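Local structure of endonuclease NucS (Pyrococcus abyssi, 2VLD) at residues Thr30-Cys35 with Asp51-Ile56; Pro147-Lys152 with Asp160-Asp165; Gly168-Leu173 with Glu201-Ile206; Ala184-Lys189 with Lys217-Lys222. The protein cleaves the 3' and 5' single-stranded ends of branched DNA as a homodimer that binds single-stranded DNA and interacts with PCNA. The protein carries 2 engineered substitutions. One frame throughout, in Å; residues are numbered along the deposited sequence.

Contact 1 (Thr30-Cys35 with Asp51-Ile56); sequences TIFARC and DRIIII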
loop_
_atom_site.group_PDB
_atom_site.type_symbol
_atom_site.label_atom_id
_atom_site.label_comp_id
_atom_site.label_asym_id
_atom_site.label_seq_id
_atom_site.Cartn_x
_atom_site.Cartn_y
_atom_site.Cartn_z
ATOM N N THR A 30 5.461 -1.405 -9.657
ATOM C CA THR A 30 4.355 -0.506 -9.331
ATOM C C THR A 30 3.746 0.019 -10.627
ATOM O O THR A 30 4.403 0.742 -11.384
ATOM C CB THR A 30 4.796 0.678 -8.457
ATOM O OG1 THR A 30 5.435 0.194 -7.278
ATOM C CG2 THR A 30 3.595 1.531 -8.047
ATOM N N ILE A 31 2.494 -0.346 -10.882
ATOM C CA ILE A 31 1.808 0.089 -12.078
ATOM C C ILE A 31 0.770 1.143 -11.706
ATOM O O ILE A 31 0.012 0.986 -10.743
ATOM C CB ILE A 31 1.136 -1.103 -12.783
ATOM C CG1 ILE A 31 2.196 -2.102 -13.254
ATOM C CG2 ILE A 31 0.315 -0.633 -13.964
ATOM C CD1 ILE A 31 1.714 -3.561 -13.302
ATOM N N PHE A 32 0.758 2.231 -12.461
ATOM C CA PHE A 32 -0.345 3.177 -12.437
ATOM C C PHE A 32 -1.156 2.924 -13.698
ATOM O O PHE A 32 -0.619 2.976 -14.809
ATOM C CB PHE A 32 0.198 4.597 -12.416
ATOM C CG PHE A 32 1.291 4.792 -11.437
ATOM C CD1 PHE A 32 2.557 4.262 -11.678
ATOM C CD2 PHE A 32 1.063 5.492 -10.261
ATOM C CE1 PHE A 32 3.582 4.423 -10.759
ATOM C CE2 PHE A 32 2.081 5.663 -9.325
ATOM C CZ PHE A 32 3.346 5.129 -9.574
ATOM N N ALA A 33 -2.441 2.631 -13.528
ATOM C CA ALA A 33 -3.267 2.202 -14.654
ATOM C C ALA A 33 -4.753 2.385 -14.425
ATOM O O ALA A 33 -5.255 2.175 -13.321
ATOM C CB ALA A 33 -2.982 0.730 -14.995
ATOM N N ARG A 34 -5.452 2.784 -15.486
ATOM C CA ARG A 34 -6.900 2.630 -15.546
ATOM C C ARG A 34 -7.092 1.162 -15.857
ATOM O O ARG A 34 -6.382 0.591 -16.694
ATOM C CB ARG A 34 -7.523 3.516 -16.615
ATOM C CG ARG A 34 -9.056 3.499 -16.612
ATOM C CD ARG A 34 -9.664 4.648 -17.442
ATOM N NE ARG A 34 -9.915 5.821 -16.601
ATOM C CZ ARG A 34 -11.117 6.195 -16.158
ATOM N NH1 ARG A 34 -12.207 5.507 -16.486
ATOM N NH2 ARG A 34 -11.232 7.272 -15.389
ATOM N N CYS A 35 -8.023 0.541 -15.152
ATOM C CA CYS A 35 -8.133 -0.905 -15.158
ATOM C C CYS A 35 -9.448 -1.259 -14.549
ATOM O O CYS A 35 -10.180 -0.382 -14.091
ATOM C CB CYS A 35 -7.020 -1.520 -14.289
ATOM S SG CYS A 35 -7.023 -0.971 -12.536
ATOM N N ASP A 51 -8.915 4.557 -11.887
ATOM C CA ASP A 51 -7.470 4.697 -11.757
ATOM C C ASP A 51 -6.973 4.066 -10.448
ATOM O O ASP A 51 -7.446 4.398 -9.359
ATOM C CB ASP A 51 -7.057 6.164 -11.869
ATOM C CG ASP A 51 -7.606 6.833 -13.114
ATOM O OD1 ASP A 51 -7.450 6.287 -14.229
ATOM O OD2 ASP A 51 -8.202 7.921 -12.980
ATOM N N ARG A 52 -6.030 3.141 -10.572
ATOM C CA ARG A 52 -5.534 2.398 -9.430
ATOM C C ARG A 52 -4.015 2.274 -9.474
ATOM O O ARG A 52 -3.401 2.457 -10.533
ATOM C CB ARG A 52 -6.183 1.017 -9.374
ATOM C CG ARG A 52 -7.681 1.072 -9.122
ATOM C CD ARG A 52 -8.359 -0.303 -9.052
ATOM N NE ARG A 52 -9.788 -0.079 -8.884
ATOM C CZ ARG A 52 -10.682 -0.027 -9.871
ATOM N NH1 ARG A 52 -10.318 -0.258 -11.135
ATOM N NH2 ARG A 52 -11.957 0.238 -9.586
ATOM N N ILE A 53 -3.423 1.994 -8.314
ATOM C CA ILE A 53 -1.995 1.735 -8.189
ATOM C C ILE A 53 -1.843 0.291 -7.740
ATOM O O ILE A 53 -2.499 -0.128 -6.780
ATOM C CB ILE A 53 -1.336 2.634 -7.132
ATOM C CG1 ILE A 53 -1.641 4.105 -7.420
ATOM C CG2 ILE A 53 0.152 2.407 -7.125
ATOM C CD1 ILE A 53 -1.046 5.072 -6.422
ATOM N N ILE A 54 -0.987 -0.455 -8.425
ATOM C CA ILE A 54 -0.870 -1.884 -8.216
ATOM C C ILE A 54 0.582 -2.207 -7.882
ATOM O O ILE A 54 1.490 -1.883 -8.672
ATOM C CB ILE A 54 -1.284 -2.668 -9.492
ATOM C CG1 ILE A 54 -2.775 -2.497 -9.791
ATOM C CG2 ILE A 54 -0.970 -4.148 -9.348
ATOM C CD1 ILE A 54 -3.077 -1.496 -10.862
ATOM N N ILE A 55 0.800 -2.863 -6.740
ATOM C CA ILE A 55 2.140 -3.120 -6.230
ATOM C C ILE A 55 2.393 -4.626 -6.167
ATOM O O ILE A 55 1.622 -5.369 -5.564
ATOM C CB ILE A 55 2.342 -2.437 -4.852
ATOM C CG1 ILE A 55 2.246 -0.918 -5.006
ATOM C CG2 ILE A 55 3.684 -2.791 -4.253
ATOM C CD1 ILE A 55 2.202 -0.139 -3.704
ATOM N N ILE A 56 3.458 -5.074 -6.816
ATOM C CA ILE A 56 3.776 -6.481 -6.859
ATOM C C ILE A 56 5.164 -6.629 -6.262
ATOM O O ILE A 56 6.145 -6.082 -6.776
ATOM C CB ILE A 56 3.758 -7.042 -8.312
ATOM C CG1 ILE A 56 2.444 -6.680 -9.024
ATOM C CG2 ILE A 56 3.999 -8.545 -8.313
ATOM C CD1 ILE A 56 2.468 -6.908 -10.537
#

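Contact 2 (Pro147-Lys152 with Asp160-Asp165); sequences PIYREK and DVMGVD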
loop_
_atom_site.group_PDB
_atom_site.type_symbol
_atom_site.label_atom_id
_atom_site.label_comp_id
_atom_site.label_asym_id
_atom_site.label_seq_id
_atom_site.Cartn_x
_atom_site.Cartn_y
_atom_site.Cartn_z
ATOM N N PRO A 147 16.174 12.960 37.317
ATOM C CA PRO A 147 15.378 12.396 36.226
ATOM C C PRO A 147 14.037 11.903 36.762
ATOM O O PRO A 147 13.984 11.300 37.823
ATOM C CB PRO A 147 16.251 11.249 35.705
ATOM C CG PRO A 147 17.161 10.882 36.864
ATOM C CD PRO A 147 17.244 12.056 37.786
ATOM N N ILE A 148 12.959 12.181 36.047
ATOM C CA ILE A 148 11.629 11.893 36.559
ATOM C C ILE A 148 10.860 10.917 35.685
ATOM O O ILE A 148 10.338 9.913 36.178
ATOM C CB ILE A 148 10.807 13.197 36.759
ATOM C CG1 ILE A 148 11.588 14.195 37.626
ATOM C CG2 ILE A 148 9.465 12.889 37.395
ATOM C CD1 ILE A 148 10.872 15.513 37.870
ATOM N N TYR A 149 10.799 11.210 34.389
ATOM C CA TYR A 149 9.939 10.466 33.469
ATOM C C TYR A 149 10.744 9.771 32.394
ATOM O O TYR A 149 11.786 10.260 32.004
ATOM C CB TYR A 149 8.938 11.403 32.791
ATOM C CG TYR A 149 8.120 12.264 33.713
ATOM C CD1 TYR A 149 8.443 13.601 33.903
ATOM C CD2 TYR A 149 7.007 11.752 34.375
ATOM C CE1 TYR A 149 7.680 14.419 34.736
ATOM C CE2 TYR A 149 6.242 12.551 35.212
ATOM C CZ TYR A 149 6.590 13.882 35.390
ATOM O OH TYR A 149 5.854 14.675 36.222
ATOM N N ARG A 150 10.243 8.638 31.914
ATOM C CA ARG A 150 10.795 7.930 30.757
ATOM C C ARG A 150 9.750 7.851 29.669
ATOM O O ARG A 150 8.586 7.594 29.967
ATOM C CB ARG A 150 11.096 6.494 31.113
ATOM C CG ARG A 150 12.264 6.301 31.952
ATOM C CD ARG A 150 12.479 4.849 32.032
ATOM N NE ARG A 150 13.245 4.502 33.208
ATOM C CZ ARG A 150 14.385 3.830 33.169
ATOM N NH1 ARG A 150 14.883 3.440 31.990
ATOM N NH2 ARG A 150 15.016 3.542 34.309
ATOM N N GLU A 151 10.159 8.014 28.412
ATOM C CA GLU A 151 9.215 7.967 27.290
ATOM C C GLU A 151 7.991 8.829 27.595
ATOM O O GLU A 151 6.854 8.364 27.535
ATOM C CB GLU A 151 8.795 6.528 26.985
ATOM C CG GLU A 151 9.946 5.621 26.584
ATOM C CD GLU A 151 9.467 4.288 25.980
ATOM O OE1 GLU A 151 8.785 4.304 24.918
ATOM O OE2 GLU A 151 9.788 3.225 26.562
ATOM N N LYS A 152 8.239 10.081 27.945
ATOM C CA LYS A 152 7.190 10.947 28.458
ATOM C C LYS A 152 6.420 11.582 27.302
ATOM O O LYS A 152 7.006 12.280 26.470
ATOM C CB LYS A 152 7.783 12.010 29.401
ATOM C CG LYS A 152 6.776 12.991 30.009
ATOM C CD LYS A 152 5.817 12.312 30.975
ATOM C CE LYS A 152 4.928 13.326 31.669
ATOM N NZ LYS A 152 3.913 12.627 32.502
ATOM N N ASP A 160 12.683 11.081 25.683
ATOM C CA ASP A 160 13.361 9.868 26.190
ATOM C C ASP A 160 13.408 9.810 27.711
ATOM O O ASP A 160 12.839 8.910 28.317
ATOM C CB ASP A 160 14.774 9.747 25.594
ATOM C CG ASP A 160 14.754 9.506 24.083
ATOM O OD1 ASP A 160 13.669 9.163 23.566
ATOM O OD2 ASP A 160 15.805 9.647 23.404
ATOM N N VAL A 161 14.107 10.778 28.306
ATOM C CA VAL A 161 14.051 11.067 29.733
ATOM C C VAL A 161 13.702 12.560 29.932
ATOM O O VAL A 161 14.184 13.429 29.200
ATOM C CB VAL A 161 15.386 10.766 30.407
ATOM C CG1 VAL A 161 15.388 11.265 31.857
ATOM C CG2 VAL A 161 15.681 9.275 30.356
HETATM N N MSE A 162 12.841 12.842 30.903
HETATM C CA MSE A 162 12.548 14.212 31.299
HETATM C C MSE A 162 12.767 14.321 32.792
HETATM O O MSE A 162 12.437 13.397 33.552
HETATM C CB MSE A 162 11.124 14.617 30.930
HETATM C CG MSE A 162 10.814 16.070 31.200
HETATM SE SE MSE A 162 9.075 16.586 30.445
HETATM C CE MSE A 162 8.067 16.977 32.065
ATOM N N GLY A 163 13.355 15.440 33.195
ATOM C CA GLY A 163 13.624 15.699 34.589
ATOM C C GLY A 163 13.655 17.170 34.916
ATOM O O GLY A 163 13.164 18.012 34.160
ATOM N N VAL A 164 14.253 17.466 36.061
ATOM C CA VAL A 164 14.351 18.817 36.557
ATOM C C VAL A 164 15.781 18.981 37.064
ATOM O O VAL A 164 16.345 18.042 37.646
ATOM C CB VAL A 164 13.260 19.055 37.635
ATOM C CG1 VAL A 164 13.806 18.912 39.064
ATOM C CG2 VAL A 164 12.592 20.403 37.431
ATOM N N ASP A 165 16.390 20.136 36.805
ATOM C CA ASP A 165 17.767 20.379 37.265
ATOM C C ASP A 165 17.830 21.041 38.649
ATOM O O ASP A 165 16.797 21.280 39.272
ATOM C CB ASP A 165 18.573 21.185 36.228
ATOM C CG ASP A 165 18.092 22.626 36.083
ATOM O OD1 ASP A 165 17.202 23.051 36.846
ATOM O OD2 ASP A 165 18.608 23.345 35.200
#

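Contact 3 (Gly168-Leu173 with Glu201-Ile206); sequences GNIVVL and ENVRGI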
loop_
_atom_site.group_PDB
_atom_site.type_symbol
_atom_site.label_atom_id
_atom_site.label_comp_id
_atom_site.label_asym_id
_atom_site.label_seq_id
_atom_site.Cartn_x
_atom_site.Cartn_y
_atom_site.Cartn_z
ATOM N N GLY A 168 15.518 23.944 39.302
ATOM C CA GLY A 168 14.106 23.637 39.073
ATOM C C GLY A 168 13.646 23.777 37.631
ATOM O O GLY A 168 12.448 23.689 37.354
ATOM N N ASN A 169 14.589 24.008 36.718
ATOM C CA ASN A 169 14.306 24.046 35.278
ATOM C C ASN A 169 13.968 22.660 34.749
ATOM O O ASN A 169 14.533 21.659 35.195
ATOM C CB ASN A 169 15.518 24.563 34.488
ATOM C CG ASN A 169 15.893 25.987 34.836
ATOM O OD1 ASN A 169 15.046 26.887 34.819
ATOM N ND2 ASN A 169 17.176 26.207 35.130
ATOM N N ILE A 170 13.069 22.604 33.778
ATOM C CA ILE A 170 12.766 21.342 33.115
ATOM C C ILE A 170 13.895 20.977 32.164
ATOM O O ILE A 170 14.328 21.794 31.352
ATOM C CB ILE A 170 11.393 21.379 32.408
ATOM C CG1 ILE A 170 10.294 21.196 33.452
ATOM C CG2 ILE A 170 11.300 20.301 31.338
ATOM C CD1 ILE A 170 8.926 21.530 32.971
ATOM N N VAL A 171 14.390 19.751 32.301
ATOM C CA VAL A 171 15.454 19.257 31.454
ATOM C C VAL A 171 14.928 18.119 30.607
ATOM O O VAL A 171 14.449 17.103 31.125
ATOM C CB VAL A 171 16.663 18.774 32.275
ATOM C CG1 VAL A 171 17.653 18.001 31.395
ATOM C CG2 VAL A 171 17.347 19.949 32.956
ATOM N N VAL A 172 15.029 18.308 29.297
ATOM C CA VAL A 172 14.748 17.272 28.315
ATOM C C VAL A 172 16.038 16.543 27.939
ATOM O O VAL A 172 17.018 17.187 27.585
ATOM C CB VAL A 172 14.120 17.908 27.071
ATOM C CG1 VAL A 172 14.110 16.946 25.903
ATOM C CG2 VAL A 172 12.743 18.330 27.385
ATOM N N LEU A 173 16.042 15.216 28.031
ATOM C CA LEU A 173 17.147 14.395 27.496
ATOM C C LEU A 173 16.710 13.609 26.261
ATOM O O LEU A 173 15.683 12.929 26.273
ATOM C CB LEU A 173 17.686 13.401 28.526
ATOM C CG LEU A 173 18.229 13.813 29.890
ATOM C CD1 LEU A 173 18.810 12.583 30.585
ATOM C CD2 LEU A 173 19.269 14.911 29.777
ATOM N N GLU A 201 10.614 30.034 29.086
ATOM C CA GLU A 201 11.912 29.960 28.420
ATOM C C GLU A 201 12.922 29.058 29.139
ATOM O O GLU A 201 13.963 28.714 28.569
ATOM C CB GLU A 201 12.483 31.373 28.223
ATOM C CG GLU A 201 13.512 31.512 27.091
ATOM C CD GLU A 201 12.890 31.500 25.693
ATOM O OE1 GLU A 201 11.644 31.453 25.572
ATOM O OE2 GLU A 201 13.660 31.538 24.707
ATOM N N ASN A 202 12.614 28.668 30.375
ATOM C CA ASN A 202 13.551 27.878 31.179
ATOM C C ASN A 202 13.371 26.364 31.082
ATOM O O ASN A 202 12.952 25.692 32.033
ATOM C CB ASN A 202 13.556 28.351 32.634
ATOM C CG ASN A 202 14.191 29.719 32.800
ATOM O OD1 ASN A 202 14.993 30.167 31.969
ATOM N ND2 ASN A 202 13.838 30.389 33.882
ATOM N N VAL A 203 13.699 25.852 29.901
ATOM C CA VAL A 203 13.675 24.434 29.590
ATOM C C VAL A 203 14.996 24.152 28.906
ATOM O O VAL A 203 15.366 24.842 27.956
ATOM C CB VAL A 203 12.517 24.086 28.620
ATOM C CG1 VAL A 203 12.687 22.686 28.033
ATOM C CG2 VAL A 203 11.173 24.220 29.309
ATOM N N ARG A 204 15.716 23.148 29.386
ATOM C CA ARG A 204 17.000 22.807 28.786
ATOM C C ARG A 204 16.914 21.533 27.963
ATOM O O ARG A 204 16.164 20.614 28.289
ATOM C CB ARG A 204 18.088 22.699 29.851
ATOM C CG ARG A 204 18.317 23.998 30.590
ATOM C CD ARG A 204 19.712 24.104 31.118
ATOM N NE ARG A 204 19.855 23.359 32.353
ATOM C CZ ARG A 204 20.785 22.438 32.573
ATOM N NH1 ARG A 204 21.688 22.149 31.651
ATOM N NH2 ARG A 204 20.822 21.815 33.737
ATOM N N GLY A 205 17.682 21.495 26.885
ATOM C CA GLY A 205 17.762 20.314 26.056
ATOM C C GLY A 205 19.168 19.767 26.063
ATOM O O GLY A 205 20.092 20.415 25.586
ATOM N N ILE A 206 19.334 18.578 26.625
ATOM C CA ILE A 206 20.631 17.910 26.611
ATOM C C ILE A 206 20.591 16.653 25.745
ATOM O O ILE A 206 19.816 15.730 26.004
ATOM C CB ILE A 206 21.126 17.536 28.028
ATOM C CG1 ILE A 206 21.195 18.776 28.933
ATOM C CG2 ILE A 206 22.484 16.835 27.936
ATOM C CD1 ILE A 206 21.336 18.478 30.428
#

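Contact 4 (Ala184-Lys189 with Lys217-Lys222); sequences AVSQMK and KKLLEK. Engineered in segment 184-189: M188 (natural residue Leu).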
loop_
_atom_site.group_PDB
_atom_site.type_symbol
_atom_site.label_atom_id
_atom_site.label_comp_id
_atom_site.label_asym_id
_atom_site.label_seq_id
_atom_site.Cartn_x
_atom_site.Cartn_y
_atom_site.Cartn_z
ATOM N N ALA A 184 18.828 14.072 15.101
ATOM C CA ALA A 184 18.709 13.975 16.551
ATOM C C ALA A 184 18.501 15.350 17.179
ATOM O O ALA A 184 17.552 15.550 17.934
ATOM C CB ALA A 184 19.922 13.296 17.141
ATOM N N VAL A 185 19.370 16.301 16.845
ATOM C CA VAL A 185 19.287 17.634 17.434
ATOM C C VAL A 185 17.941 18.296 17.118
ATOM O O VAL A 185 17.305 18.856 18.010
ATOM C CB VAL A 185 20.489 18.532 17.018
ATOM C CG1 VAL A 185 20.347 19.947 17.587
ATOM C CG2 VAL A 185 21.791 17.925 17.500
ATOM N N SER A 186 17.504 18.208 15.863
ATOM C CA SER A 186 16.210 18.756 15.433
ATOM C C SER A 186 15.047 18.096 16.161
ATOM O O SER A 186 14.062 18.761 16.523
ATOM C CB SER A 186 16.020 18.551 13.931
ATOM O OG SER A 186 17.124 19.061 13.211
ATOM N N GLN A 187 15.163 16.782 16.357
ATOM C CA GLN A 187 14.174 16.030 17.110
ATOM C C GLN A 187 14.089 16.623 18.522
ATOM O O GLN A 187 13.025 17.085 18.953
ATOM C CB GLN A 187 14.494 14.523 17.094
ATOM C CG GLN A 187 13.355 13.644 17.620
ATOM C CD GLN A 187 13.384 12.171 17.153
ATOM O OE1 GLN A 187 13.247 11.881 15.958
ATOM N NE2 GLN A 187 13.505 11.240 18.109
HETATM N N MSE A 188 15.225 16.680 19.213
HETATM C CA MSE A 188 15.252 17.236 20.556
HETATM C C MSE A 188 14.751 18.683 20.606
HETATM O O MSE A 188 13.997 19.058 21.521
HETATM C CB MSE A 188 16.646 17.151 21.149
HETATM C CG MSE A 188 16.680 17.643 22.572
HETATM SE SE MSE A 188 18.405 17.313 23.384
HETATM C CE MSE A 188 19.429 18.634 22.403
ATOM N N LYS A 189 15.170 19.486 19.628
ATOM C CA LYS A 189 14.715 20.869 19.518
ATOM C C LYS A 189 13.198 20.950 19.573
ATOM O O LYS A 189 12.649 21.727 20.346
ATOM C CB LYS A 189 15.232 21.526 18.235
ATOM C CG LYS A 189 14.789 22.973 18.085
ATOM C CD LYS A 189 15.385 23.654 16.858
ATOM C CE LYS A 189 14.635 24.954 16.516
ATOM N NZ LYS A 189 14.524 25.891 17.682
ATOM N N LYS A 217 26.962 19.304 16.660
ATOM C CA LYS A 217 27.609 20.238 17.592
ATOM C C LYS A 217 27.291 21.687 17.229
ATOM O O LYS A 217 27.082 22.529 18.110
ATOM C CB LYS A 217 29.127 20.007 17.617
ATOM C CG LYS A 217 29.875 20.770 18.724
ATOM C CD LYS A 217 31.338 20.320 18.890
ATOM C CE LYS A 217 32.267 20.854 17.789
ATOM N NZ LYS A 217 32.433 22.336 17.799
ATOM N N LYS A 218 27.231 21.950 15.924
ATOM C CA LYS A 218 26.947 23.277 15.388
ATOM C C LYS A 218 25.531 23.718 15.725
ATOM O O LYS A 218 25.337 24.718 16.415
ATOM C CB LYS A 218 27.146 23.298 13.871
ATOM C CG LYS A 218 27.999 24.454 13.366
ATOM C CD LYS A 218 29.457 24.039 13.278
ATOM C CE LYS A 218 30.342 25.221 13.000
ATOM N NZ LYS A 218 30.629 25.982 14.251
ATOM N N LEU A 219 24.548 22.955 15.252
ATOM C CA LEU A 219 23.146 23.294 15.460
ATOM C C LEU A 219 22.779 23.365 16.940
ATOM O O LEU A 219 21.890 24.119 17.321
ATOM C CB LEU A 219 22.226 22.330 14.702
ATOM C CG LEU A 219 20.715 22.600 14.718
ATOM C CD1 LEU A 219 20.367 23.994 14.234
ATOM C CD2 LEU A 219 19.972 21.560 13.900
ATOM N N LEU A 220 23.480 22.597 17.771
ATOM C CA LEU A 220 23.307 22.685 19.217
ATOM C C LEU A 220 23.719 24.062 19.729
ATOM O O LEU A 220 22.924 24.751 20.374
ATOM C CB LEU A 220 24.109 21.603 19.948
ATOM C CG LEU A 220 23.646 20.150 20.046
ATOM C CD1 LEU A 220 24.697 19.338 20.785
ATOM C CD2 LEU A 220 22.299 20.017 20.742
ATOM N N GLU A 221 24.959 24.456 19.436
ATOM C CA GLU A 221 25.479 25.757 19.857
ATOM C C GLU A 221 24.554 26.848 19.352
ATOM O O GLU A 221 24.094 27.699 20.117
ATOM C CB GLU A 221 26.879 25.988 19.298
ATOM C CG GLU A 221 28.001 25.265 20.023
ATOM C CD GLU A 221 29.295 25.281 19.222
ATOM O OE1 GLU A 221 29.543 26.270 18.492
ATOM O OE2 GLU A 221 30.065 24.301 19.316
ATOM N N LYS A 222 24.282 26.789 18.051
ATOM C CA LYS A 222 23.389 27.709 17.364
ATOM C C LYS A 222 22.031 27.828 18.047
ATOM O O LYS A 222 21.358 28.852 17.915
ATOM C CB LYS A 222 23.190 27.231 15.925
ATOM C CG LYS A 222 22.464 28.207 15.006
ATOM C CD LYS A 222 21.906 27.491 13.775
ATOM C CE LYS A 222 22.996 27.108 12.778
ATOM N NZ LYS A 222 22.494 26.121 11.786
#

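Contact 1 (Thr30-Cys35 with Asp51-Ile56)
I31 and I54 face each other as a hydrogen-bonded antiparallel pair, each N bound to the other's O at 2.9 Å, and A33 and R52 form the next such pair. The strands belong to the antiparallel sheet of the N-terminal PH-like domain, and the axes of segments 30-35 and 51-56 pass 4.7 Å apart. The tightly packed part is the isoleucine-rich end. On the I31 and I54 face, CB meets CB at 4.4 Å, and L110, F62 and I64 cover the pair. The other face carries T30, F32, I53 and I55: CG2 of T30 lies 3.7 Å from CG2 of I53, both side chains pointing the same way, while the F32 ring approaches CG1 of I53 obliquely. This face is a dimer surface, where F113 of the second subunit meets the F32 ring nearly at a right angle and I55 packs on I55 of that subunit.

The opposite end is polar, and R34 alone there is partly exposed. Its salt bridge to D51 is weak, NE to OD1 at 3.5 Å, the guanidinium and carboxylate planes 74° apart. Stronger partners lie beyond: for R34, E116 of the second subunit; for D51, the Y108 hydroxyl of its own chain, plus K3 and the N of E116, both of the second subunit. R52, extended from CG to NE (chi2 -180°), runs past SG of C35 and sets NH1 3.0 Å from C35 O; its NH2 is bound by G48 O. The chemistry implies an apolar core whose charged end is completed partly by its own chain, partly by the second subunit.

Contact 2 (Pro147-Lys152 with Asp160-Asp165)
The Y149 ring is sandwiched by its own strand: CG2 of I148 sits over the centre of one face and CE of K152 over the centre of the other, 3.7 Å above the plane. From the opposite strand, CE of selenomethionine M162 reaches CE1 of the ring obliquely at 3.7 Å, the two side chains lying side by side. M162 gets there with CG anti to its backbone N (chi1 -174°) and a bend at chi3.

Behind them, in the hairpin 146-154/157-164, a classic beta bulge sets I148 and Y149 against the single residue M162, whose O accepts from I148 N at 2.8 Å and Y149 N at 2.9 Å. E151, with positive phi, opens a G1 bulge with K152 opposite V159 and gives its N to D160 O from above the carbonyl plane. CG1 of V161 touches CB of P147, and helix 127-136 covers both residues. The D160 carboxylate is bound outside the pair by K44 of the second subunit and the N of L175, close to E174, consistent with the acidic pair of a PDDEXK site. Backbone bonds, more than side chains, thus tie this strand, outermost within the chain, to the sheet.

Contact 3 (Gly168-Leu173 with Glu201-Ile206)
I170-L173 and V203-I206 are a parallel strand pair, the two beta strands of a beta-alpha-beta crossover through helix 182-199. They lie within the mixed sheet of the C-terminal PDDEXK-type nuclease domain, 170-175 between 157-164 and 203-209, and 203-209 between 170-175 and 226-229. Three backbone bonds hold them in the staggered parallel pattern: R204 N to I170 O, V172 N to R204 O and I206 N to V172 O, the last at 2.9 Å and nearly straight.

The two faces of the pair differ. On one, I170 and V172 lie beside V203 and the bare backbone of G205, with CB of I170 4.2 Å from CG2 of V203, and helix 182-199 covers this side through Y199, L195 and V192. On the other, CD2 of L173 lies alongside CB of I206 at 3.7 Å, and CG1 of V171 meets CD1 of I206 at 3.8 Å, with F145 and I141 packed over the group.

Where the strands begin, N169 leans toward N202, its amide plane turned 66° from that of N202, and OD1 rests against CB of N202. CG lies anti to the carbonyl carbon (chi1 -63°), which sends the amide across the gap. A glycine in place of N169 would probably leave CB of N202 without this neighbour.

R204 is gripped outside the pair by carboxylates: E142 and D165 take its NH2 and E226 its NH1. Across the strands, CG2 of V171 lies over one face of this guanidinium, 4.0 Å from NH2.

Contact 4 (Ala184-Lys189 with Lys217-Lys222)
V185 sets its two methyls against neighbouring leucines of helix 214-223: CG1 touches CD2 of L220 at 3.7 Å and CG of L219 at 3.9 Å, while CG2 lies 3.9 Å from CG of L220. CG1 stands anti to the backbone N (chi1 177°), which directs it between the two leucines. V185 and L219 point opposite ways as they pass. At one side the S186 hydroxyl borders L219, OG to CD2 at 3.9 Å, though its polar bond goes to L182 O. At the other, M188, an engineered selenomethionine, crosses L220 at about a right angle, CE to CD2 at 3.6 Å.

Segments 184-189 and 217-222 run at 27°, their axes 9.8 Å apart at closest approach; their helices belong to successive beta-alpha-beta crossovers of the nuclease domain. With V185 cut back to an alanine, the space its methyls fill between L219 and L220 would probably open, leaving CD2 of L220 with less to pack on.

Further out, L207 of strand 203-209 packs on V185 and M188, L225 on M188 and L220, and L212 on L220. Past the apolar patch K189 forms salt bridges with E223 and D193.

Contact 1 stands apart in the N-terminal domain, its centre about 42 to 50 Å from those of the others, which share the nuclease domain. Contacts 2 and 3 belong to one sheet, joined by bonds between strands 157-164 and 170-175, as from V171 N to G163 O. Contact 4 adds the helix that links the strands of contact 3, and M188 packs against I206. Contacts 1, 3 and 4 are mostly buried, contact 2 only partly. Their chemistry follows place: contact 1 joins strand packing to subunit-bridging charges, contact 2 relies on backbone bonds and bulges, contact 3 combines regular parallel bonding with a gripped arginine, and contact 4 is apolar.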